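Local structure of transcriptional regulator, LacI family protein (Rhodococcus jostii, 3K9C) at residues B[54-57]-B[58-62]; B[147-150]-B[151-155]; B[175-178]-B[179-183]. The protein probably acts as a DNA-binding transcription factor that recognises cis-regulatory regions. All coordinates share one frame; numbering follows the deposited sequence.

Contact 1: B[54-57]-B[58-62]; sequences AEKV and AVQAL
E55 and V59 meet one turn apart in the first turns of helix 55-63, their side chains lying alongside each other and pointing the same way. CG of E55 comes within 4.1 Å of CG2 of V59, a loose apolar touch between the aliphatic part of an acid and a methyl of the branched valine. With CG anti to the backbone N (chi1 172°), the chain, extended beyond it, carries the carboxylate away from V59. There OE2 is hydrogen-bonded to OG1 of T75 and OE1 to the backbone N of R76, so both oxygens are held by the loop after strand 67-73. A long acid therefore suits position 55: it packs with its stem and bonds with its tip. On another side of the helix K56 and Q60 form a second side-by-side pair, with CG of K56 4.0 Å from NE2 of Q60. Both are exposed, where long polar chains suit the solvent-facing side of the helix. Behind these pairs stands the backbone. A54 occupies the N-cap position, and its O takes the first bond of the regular series, from N of A58 at 3.0 Å, with the donor in the carbonyl plane. N of V59 bonds to O of E55 at 2.9 Å, N of Q60 to O of K56 with an almost straight N-H (171°), and N of A61 to O of V57. Helix 55-63 is the crossover of a beta-alpha-beta unit between parallel strands 42-49 and 67-73, with strand 13-20 between them. A58 and V49 touch, L62 reaches M45 and V18, and V59 also packs on V18, while OG of S47 is hydrogen-bonded to O of A58; the small A58 and A61 let the helix sit close to strand 42-49.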
ATOM      1  N   ALA B  54      -7.552  -6.283  15.152  1.00 21.25           N
ATOM      2  CA  ALA B  54      -8.949  -5.885  14.987  1.00 22.21           C
ATOM      3  C   ALA B  54      -9.207  -4.403  15.211  1.00 22.55           C
ATOM      4  O   ALA B  54      -8.537  -3.750  16.024  1.00 20.35           O
ATOM      5  CB  ALA B  54      -9.836  -6.710  15.920  1.00 21.95           C
ATOM      6  N   GLU B  55     -10.184  -3.878  14.480  1.00 22.95           N
ATOM      7  CA  GLU B  55     -10.545  -2.476  14.600  1.00 26.36           C
ATOM      8  C   GLU B  55     -10.964  -2.162  16.030  1.00 26.62           C
ATOM      9  O   GLU B  55     -10.804  -1.034  16.502  1.00 26.84           O
ATOM     10  CB  GLU B  55     -11.672  -2.125  13.629  1.00 27.18           C
ATOM     11  CG  GLU B  55     -12.229  -0.727  13.849  1.00 33.36           C
ATOM     12  CD  GLU B  55     -13.124  -0.271  12.724  1.00 35.05           C
ATOM     13  OE1 GLU B  55     -13.882  -1.117  12.199  1.00 35.47           O
ATOM     14  OE2 GLU B  55     -13.076   0.933  12.375  1.00 36.37           O
ATOM     15  N   LYS B  56     -11.499  -3.162  16.719  1.00 27.38           N
ATOM     16  CA  LYS B  56     -11.907  -2.992  18.105  1.00 28.91           C
ATOM     17  C   LYS B  56     -10.656  -2.707  18.947  1.00 28.23           C
ATOM     18  O   LYS B  56     -10.656  -1.836  19.818  1.00 27.22           O
ATOM     19  CB  LYS B  56     -12.599  -4.269  18.600  1.00 32.46           C
ATOM     20  CG  LYS B  56     -13.203  -4.162  19.988  1.00 37.67           C
ATOM     21  CD  LYS B  56     -13.815  -5.493  20.432  1.00 43.77           C
ATOM     22  CE  LYS B  56     -12.742  -6.559  20.660  1.00 47.09           C
ATOM     23  NZ  LYS B  56     -13.310  -7.913  20.982  1.00 49.78           N
ATOM     24  N   VAL B  57      -9.587  -3.448  18.673  1.00 26.74           N
ATOM     25  CA  VAL B  57      -8.325  -3.283  19.398  1.00 25.70           C
ATOM     26  C   VAL B  57      -7.705  -1.917  19.090  1.00 24.48           C
ATOM     27  O   VAL B  57      -7.165  -1.245  19.971  1.00 23.37           O
ATOM     28  CB  VAL B  57      -7.320  -4.393  19.006  1.00 26.34           C
ATOM     29  CG1 VAL B  57      -5.972  -4.154  19.677  1.00 26.89           C
ATOM     30  CG2 VAL B  57      -7.883  -5.761  19.396  1.00 25.20           C
ATOM     31  N   ALA B  58      -7.794  -1.510  17.832  1.00 23.63           N
ATOM     32  CA  ALA B  58      -7.247  -0.235  17.404  1.00 22.83           C
ATOM     33  C   ALA B  58      -7.963   0.933  18.090  1.00 23.75           C
ATOM     34  O   ALA B  58      -7.319   1.891  18.532  1.00 22.11           O
ATOM     35  CB  ALA B  58      -7.368  -0.109  15.899  1.00 23.28           C
ATOM     36  N   VAL B  59      -9.288   0.859  18.181  1.00 23.29           N
ATOM     37  CA  VAL B  59     -10.034   1.944  18.807  1.00 26.77           C
ATOM     38  C   VAL B  59      -9.724   2.050  20.297  1.00 27.42           C
ATOM     39  O   VAL B  59      -9.474   3.149  20.792  1.00 27.96           O
ATOM     40  CB  VAL B  59     -11.564   1.797  18.613  1.00 27.30           C
ATOM     41  CG1 VAL B  59     -12.284   2.967  19.276  1.00 27.15           C
ATOM     42  CG2 VAL B  59     -11.906   1.750  17.117  1.00 27.78           C
ATOM     43  N   GLN B  60      -9.722   0.927  21.012  1.00 28.20           N
ATOM     44  CA  GLN B  60      -9.421   0.965  22.441  1.00 29.37           C
ATOM     45  C   GLN B  60      -8.057   1.610  22.637  1.00 30.44           C
ATOM     46  O   GLN B  60      -7.827   2.312  23.619  1.00 29.11           O
ATOM     47  CB  GLN B  60      -9.414  -0.444  23.037  1.00 31.34           C
ATOM     48  CG  GLN B  60     -10.671  -1.228  22.738  1.00 34.35           C
ATOM     49  CD  GLN B  60     -10.660  -2.612  23.350  1.00 37.69           C
ATOM     50  OE1 GLN B  60      -9.600  -3.218  23.533  1.00 38.78           O
ATOM     51  NE2 GLN B  60     -11.850  -3.134  23.652  1.00 39.27           N
ATOM     52  N   ALA B  61      -7.156   1.367  21.691  1.00 30.62           N
ATOM     53  CA  ALA B  61      -5.816   1.937  21.743  1.00 30.97           C
ATOM     54  C   ALA B  61      -5.888   3.465  21.731  1.00 32.45           C
ATOM     55  O   ALA B  61      -5.139   4.133  22.447  1.00 32.46           O
ATOM     56  CB  ALA B  61      -4.992   1.447  20.566  1.00 30.97           C
ATOM     57  N   LEU B  62      -6.777   4.019  20.913  1.00 32.72           N
ATOM     58  CA  LEU B  62      -6.931   5.470  20.851  1.00 34.59           C
ATOM     59  C   LEU B  62      -7.480   5.998  22.167  1.00 34.87           C
ATOM     60  O   LEU B  62      -7.162   7.115  22.583  1.00 34.60           O
ATOM     61  CB  LEU B  62      -7.894   5.882  19.733  1.00 34.26           C
ATOM     62  CG  LEU B  62      -7.353   6.106  18.321  1.00 36.10           C
ATOM     63  CD1 LEU B  62      -8.491   6.565  17.416  1.00 35.78           C
ATOM     64  CD2 LEU B  62      -6.252   7.156  18.348  1.00 36.55           C
TER

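Contact 2: B[147-150]-B[151-155]; sequences FLAA and MDRHG
N of M151 bonds to O of F147 at 3.0 Å, and the same i+4 to i pattern carries on through D152 to L148 and R153 to A149 toward the Schellman motif that ends helix 140-153. This helix is the crossover of the beta-alpha-beta unit formed with strands 129-133 and 160-164. G155 is the C-prime residue, and its positive phi of 72° suits a glycine; its N bonds to O of D152, and N of L156 to O of M151. On the buried side F147 and M151, a selenomethionine, lie alongside each other. CG of M151 sits over one face of the F147 ring, 3.9 Å from the ring centroid, in a CH-pi contact, while SE makes an oblique Met-aromatic contact at 4.8 Å from the same centroid. F147 has CG anti to its backbone N (chi1 175°), which sets the ring beside M151, and both residues touch I129. D152, at the exposed surface, turns its OD1 to a hydrogen bond with OG of S157. A150 is small enough to pack on V118 of helix 110-123. Its O accepts two donors from H154, the first residue to leave helical geometry: the backbone N at 3.3 Å and, from the opposite face of the carbonyl plane, ND1 at 3.0 Å, with that O in the imidazole plane and an N-H...O angle of 174°.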
ATOM      1  N   PHE B 147     -25.096   1.423  -9.713  1.00 19.54           N
ATOM      2  CA  PHE B 147     -24.748   0.828 -11.010  1.00 19.82           C
ATOM      3  C   PHE B 147     -25.978   0.292 -11.747  1.00 20.09           C
ATOM      4  O   PHE B 147     -26.157   0.531 -12.942  1.00 21.84           O
ATOM      5  CB  PHE B 147     -23.748  -0.328 -10.836  1.00 18.23           C
ATOM      6  CG  PHE B 147     -23.444  -1.058 -12.112  1.00 17.90           C
ATOM      7  CD1 PHE B 147     -22.629  -0.480 -13.082  1.00 16.63           C
ATOM      8  CD2 PHE B 147     -24.025  -2.294 -12.378  1.00 16.31           C
ATOM      9  CE1 PHE B 147     -22.403  -1.123 -14.306  1.00 17.45           C
ATOM     10  CE2 PHE B 147     -23.806  -2.943 -13.596  1.00 15.99           C
ATOM     11  CZ  PHE B 147     -22.997  -2.357 -14.561  1.00 18.14           C
ATOM     12  N   LEU B 148     -26.800  -0.465 -11.032  1.00 20.94           N
ATOM     13  CA  LEU B 148     -28.004  -1.040 -11.616  1.00 22.80           C
ATOM     14  C   LEU B 148     -28.990   0.058 -12.025  1.00 23.33           C
ATOM     15  O   LEU B 148     -29.635  -0.031 -13.067  1.00 24.13           O
ATOM     16  CB  LEU B 148     -28.651  -2.003 -10.611  1.00 22.55           C
ATOM     17  CG  LEU B 148     -27.837  -3.274 -10.346  1.00 22.41           C
ATOM     18  CD1 LEU B 148     -28.418  -4.062  -9.174  1.00 22.77           C
ATOM     19  CD2 LEU B 148     -27.824  -4.114 -11.605  1.00 23.09           C
ATOM     20  N   ALA B 149     -29.094   1.098 -11.207  1.00 23.42           N
ATOM     21  CA  ALA B 149     -30.003   2.198 -11.510  1.00 24.87           C
ATOM     22  C   ALA B 149     -29.560   2.909 -12.776  1.00 24.29           C
ATOM     23  O   ALA B 149     -30.368   3.169 -13.667  1.00 25.23           O
ATOM     24  CB  ALA B 149     -30.045   3.181 -10.351  1.00 24.39           C
ATOM     25  N   ALA B 150     -28.272   3.226 -12.856  1.00 24.39           N
ATOM     26  CA  ALA B 150     -27.749   3.915 -14.024  1.00 23.74           C
ATOM     27  C   ALA B 150     -27.919   3.066 -15.279  1.00 23.72           C
ATOM     28  O   ALA B 150     -28.241   3.589 -16.340  1.00 24.27           O
ATOM     29  CB  ALA B 150     -26.278   4.266 -13.818  1.00 24.82           C
HETATM   30  N   MSE B 151     -27.693   1.761 -15.179  1.00 24.02           N
HETATM   31  CA  MSE B 151     -27.849   0.921 -16.363  1.00 24.66           C
HETATM   32  C   MSE B 151     -29.311   0.939 -16.828  1.00 25.83           C
HETATM   33  O   MSE B 151     -29.601   0.974 -18.027  1.00 23.12           O
HETATM   34  CB  MSE B 151     -27.399  -0.520 -16.074  1.00 24.90           C
HETATM   35  CG  MSE B 151     -25.885  -0.718 -15.943  1.00 23.32           C
HETATM   36 SE   MSE B 151     -24.966  -0.302 -17.606  1.00 30.75          SE
HETATM   37  CE  MSE B 151     -25.267  -1.979 -18.571  1.00 21.63           C
ATOM     38  N   ASP B 152     -30.222   0.935 -15.864  1.00 27.99           N
ATOM     39  CA  ASP B 152     -31.647   0.941 -16.153  1.00 32.34           C
ATOM     40  C   ASP B 152     -32.061   2.253 -16.821  1.00 34.38           C
ATOM     41  O   ASP B 152     -32.904   2.262 -17.719  1.00 35.44           O
ATOM     42  CB  ASP B 152     -32.433   0.717 -14.856  1.00 32.28           C
ATOM     43  CG  ASP B 152     -33.916   0.481 -15.098  1.00 35.64           C
ATOM     44  OD1 ASP B 152     -34.282  -0.113 -16.138  1.00 34.80           O
ATOM     45  OD2 ASP B 152     -34.715   0.877 -14.226  1.00 37.06           O
ATOM     46  N   ARG B 153     -31.446   3.355 -16.396  1.00 35.91           N
ATOM     47  CA  ARG B 153     -31.748   4.667 -16.961  1.00 36.12           C
ATOM     48  C   ARG B 153     -31.370   4.720 -18.439  1.00 35.57           C
ATOM     49  O   ARG B 153     -31.963   5.477 -19.208  1.00 35.71           O
ATOM     50  CB  ARG B 153     -30.990   5.764 -16.209  1.00 39.53           C
ATOM     51  CG  ARG B 153     -31.884   6.879 -15.679  1.00 45.25           C
ATOM     52  CD  ARG B 153     -31.082   8.108 -15.268  1.00 48.70           C
ATOM     53  NE  ARG B 153     -30.063   7.810 -14.263  1.00 54.09           N
ATOM     54  CZ  ARG B 153     -30.318   7.337 -13.047  1.00 56.03           C
ATOM     55  NH1 ARG B 153     -31.571   7.097 -12.666  1.00 56.01           N
ATOM     56  NH2 ARG B 153     -29.318   7.110 -12.205  1.00 55.63           N
ATOM     57  N   HIS B 154     -30.376   3.926 -18.833  1.00 32.86           N
ATOM     58  CA  HIS B 154     -29.943   3.891 -20.224  1.00 32.04           C
ATOM     59  C   HIS B 154     -30.622   2.778 -21.016  1.00 31.36           C
ATOM     60  O   HIS B 154     -30.275   2.545 -22.170  1.00 31.66           O
ATOM     61  CB  HIS B 154     -28.426   3.704 -20.335  1.00 32.93           C
ATOM     62  CG  HIS B 154     -27.630   4.926 -19.987  1.00 33.88           C
ATOM     63  ND1 HIS B 154     -27.342   5.285 -18.688  1.00 33.60           N
ATOM     64  CD2 HIS B 154     -27.064   5.873 -20.772  1.00 34.10           C
ATOM     65  CE1 HIS B 154     -26.633   6.400 -18.686  1.00 33.09           C
ATOM     66  NE2 HIS B 154     -26.450   6.778 -19.939  1.00 34.38           N
ATOM     67  N   GLY B 155     -31.583   2.097 -20.398  1.00 31.13           N
ATOM     68  CA  GLY B 155     -32.285   1.018 -21.079  1.00 30.79           C
ATOM     69  C   GLY B 155     -31.421  -0.216 -21.272  1.00 31.76           C
ATOM     70  O   GLY B 155     -31.618  -0.986 -22.218  1.00 32.52           O
TER

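Contact 3: B[175-178]-B[179-183]; sequences GMHT and LLEMP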
ATOM      1  N   GLY B 175     -13.350 -12.012 -10.359  1.00 25.29           N
ATOM      2  CA  GLY B 175     -14.558 -11.469 -10.946  1.00 24.70           C
ATOM      3  C   GLY B 175     -14.436 -11.320 -12.450  1.00 24.54           C
ATOM      4  O   GLY B 175     -15.384 -11.588 -13.175  1.00 24.03           O
HETATM    5  N   MSE B 176     -13.270 -10.897 -12.926  1.00 23.58           N
HETATM    6  CA  MSE B 176     -13.072 -10.718 -14.360  1.00 26.24           C
HETATM    7  C   MSE B 176     -13.078 -12.073 -15.062  1.00 28.54           C
HETATM    8  O   MSE B 176     -13.607 -12.209 -16.167  1.00 27.55           O
HETATM    9  CB  MSE B 176     -11.757  -9.978 -14.632  1.00 27.45           C
HETATM   10  CG  MSE B 176     -11.553  -9.521 -16.088  1.00 30.42           C
HETATM   11 SE   MSE B 176     -12.944  -8.302 -16.760  1.00 41.52          SE
HETATM   12  CE  MSE B 176     -13.691  -7.746 -15.093  1.00 37.70           C
ATOM     13  N   HIS B 177     -12.489 -13.066 -14.404  1.00 30.18           N
ATOM     14  CA  HIS B 177     -12.440 -14.419 -14.939  1.00 32.26           C
ATOM     15  C   HIS B 177     -13.882 -14.901 -15.114  1.00 31.38           C
ATOM     16  O   HIS B 177     -14.268 -15.383 -16.181  1.00 30.76           O
ATOM     17  CB  HIS B 177     -11.692 -15.326 -13.964  1.00 36.66           C
ATOM     18  CG  HIS B 177     -11.730 -16.772 -14.335  1.00 40.88           C
ATOM     19  ND1 HIS B 177     -11.208 -17.249 -15.519  1.00 42.69           N
ATOM     20  CD2 HIS B 177     -12.252 -17.845 -13.692  1.00 42.24           C
ATOM     21  CE1 HIS B 177     -11.410 -18.554 -15.590  1.00 43.83           C
ATOM     22  NE2 HIS B 177     -12.041 -18.940 -14.496  1.00 43.42           N
ATOM     23  N   THR B 178     -14.676 -14.751 -14.060  1.00 29.15           N
ATOM     24  CA  THR B 178     -16.081 -15.151 -14.092  1.00 29.53           C
ATOM     25  C   THR B 178     -16.774 -14.488 -15.283  1.00 29.93           C
ATOM     26  O   THR B 178     -17.456 -15.153 -16.063  1.00 31.23           O
ATOM     27  CB  THR B 178     -16.821 -14.709 -12.813  1.00 29.92           C
ATOM     28  OG1 THR B 178     -16.162 -15.246 -11.658  1.00 27.75           O
ATOM     29  CG2 THR B 178     -18.256 -15.180 -12.846  1.00 29.29           C
ATOM     30  N   LEU B 179     -16.586 -13.175 -15.419  1.00 28.71           N
ATOM     31  CA  LEU B 179     -17.201 -12.411 -16.499  1.00 27.59           C
ATOM     32  C   LEU B 179     -16.785 -12.889 -17.880  1.00 28.20           C
ATOM     33  O   LEU B 179     -17.590 -12.893 -18.805  1.00 28.30           O
ATOM     34  CB  LEU B 179     -16.878 -10.914 -16.346  1.00 22.17           C
ATOM     35  CG  LEU B 179     -17.461 -10.283 -15.072  1.00 21.99           C
ATOM     36  CD1 LEU B 179     -16.953  -8.844 -14.884  1.00 14.77           C
ATOM     37  CD2 LEU B 179     -18.984 -10.325 -15.158  1.00 18.66           C
ATOM     38  N   LEU B 180     -15.527 -13.291 -18.027  1.00 30.83           N
ATOM     39  CA  LEU B 180     -15.041 -13.766 -19.320  1.00 33.88           C
ATOM     40  C   LEU B 180     -15.639 -15.115 -19.717  1.00 35.86           C
ATOM     41  O   LEU B 180     -15.752 -15.429 -20.900  1.00 35.43           O
ATOM     42  CB  LEU B 180     -13.511 -13.847 -19.315  1.00 33.33           C
ATOM     43  CG  LEU B 180     -12.809 -12.488 -19.395  1.00 33.39           C
ATOM     44  CD1 LEU B 180     -11.306 -12.658 -19.223  1.00 34.33           C
ATOM     45  CD2 LEU B 180     -13.131 -11.840 -20.740  1.00 31.38           C
ATOM     46  N   GLU B 181     -16.031 -15.898 -18.720  1.00 39.54           N
ATOM     47  CA  GLU B 181     -16.616 -17.215 -18.950  1.00 43.97           C
ATOM     48  C   GLU B 181     -18.068 -17.121 -19.422  1.00 45.82           C
ATOM     49  O   GLU B 181     -18.622 -18.088 -19.943  1.00 46.43           O
ATOM     50  CB  GLU B 181     -16.569 -18.031 -17.656  1.00 45.60           C
ATOM     51  CG  GLU B 181     -15.188 -18.180 -17.061  1.00 50.63           C
ATOM     52  CD  GLU B 181     -14.421 -19.333 -17.666  1.00 53.77           C
ATOM     53  OE1 GLU B 181     -14.880 -20.486 -17.506  1.00 55.17           O
ATOM     54  OE2 GLU B 181     -13.365 -19.091 -18.295  1.00 55.54           O
HETATM   55  N   MSE B 182     -18.680 -15.955 -19.238  1.00 47.07           N
HETATM   56  CA  MSE B 182     -20.076 -15.749 -19.617  1.00 49.84           C
HETATM   57  C   MSE B 182     -20.433 -15.950 -21.083  1.00 49.44           C
HETATM   58  O   MSE B 182     -19.591 -15.810 -21.971  1.00 49.28           O
HETATM   59  CB  MSE B 182     -20.530 -14.354 -19.218  1.00 53.39           C
HETATM   60  CG  MSE B 182     -20.577 -14.123 -17.733  1.00 58.41           C
HETATM   61 SE   MSE B 182     -21.554 -12.518 -17.411  1.00 67.89          SE
HETATM   62  CE  MSE B 182     -23.219 -13.319 -16.830  1.00 61.65           C
ATOM     63  N   PRO B 183     -21.712 -16.272 -21.350  1.00 48.93           N
ATOM     64  CA  PRO B 183     -22.210 -16.491 -22.709  1.00 48.19           C
ATOM     65  C   PRO B 183     -21.923 -15.240 -23.531  1.00 47.65           C
ATOM     66  O   PRO B 183     -21.489 -15.320 -24.678  1.00 47.33           O
ATOM     67  CB  PRO B 183     -23.706 -16.709 -22.495  1.00 48.80           C
ATOM     68  CG  PRO B 183     -23.758 -17.345 -21.139  1.00 49.86           C
ATOM     69  CD  PRO B 183     -22.782 -16.503 -20.363  1.00 49.61           C
TER
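The last turns of helix 169-181, in the periplasmic binding protein-like domain, carry apolar residues on one side and H177 packed against the aliphatic part of E181 on another. M176, a selenomethionine, and L179 meet on the buried side, where the two side chains cross: CE of M176 lies 3.4 Å from CD1 of L179, tighter than usual for two carbons. Placing CG of M176 anti to the backbone N (chi1 -170°) and bending the chain at chi2 and chi3 brings its methyl to the leucine, but chi3 (18°) is nearly eclipsed, so the exact closeness is doubtful. O of G175 takes N of L179 at 3.0 Å. On the exposed side CG of E181 stands over one face of the H177 ring in a CH-pi contact, 4.2 Å from the ring centroid. The carboxylate is turned 31° from the imidazole plane, with OE2 3.4 Å from CE1 of H177. Toward the helix end the bonding loosens: N of E181 reaches O of H177 at 3.1 Å and makes a weak bond to O of T178, which also accepts a long, weak one from N of M182. T178 returns its own OG1 to O of E174. An alanine at L179 would remove CG and both methyls, and is likely to open a gap between the methyl of M176 and strands 129-133 and 160-164. Leucine suits the place because it reaches A130 and I132 of strand 129-133 and T161 and V163 of strand 160-164, while M176 packs against V200, L203 and L204 of helix 194-206.

In the fold
From the N terminus the three contacts follow one another in series; none nests within or crosses another, and each spans only neighbouring turns of a single helix, closing no long loop. Contact 1 begins helix 55-63, beside the larger mixed sheet. After completing further strands of that sheet, the chain passes to the four-stranded parallel sheet of the other lobe, where contact 2 ends helix 140-153 and contact 3 ends helix 169-181. Contact 1 lies about 40 Å from contact 2 and about 39 Å from contact 3, centre to centre. Contacts 2 and 3 stand about 9 Å apart at their nearest atoms without touching, and both helices pack on strands 129-133 and 160-164.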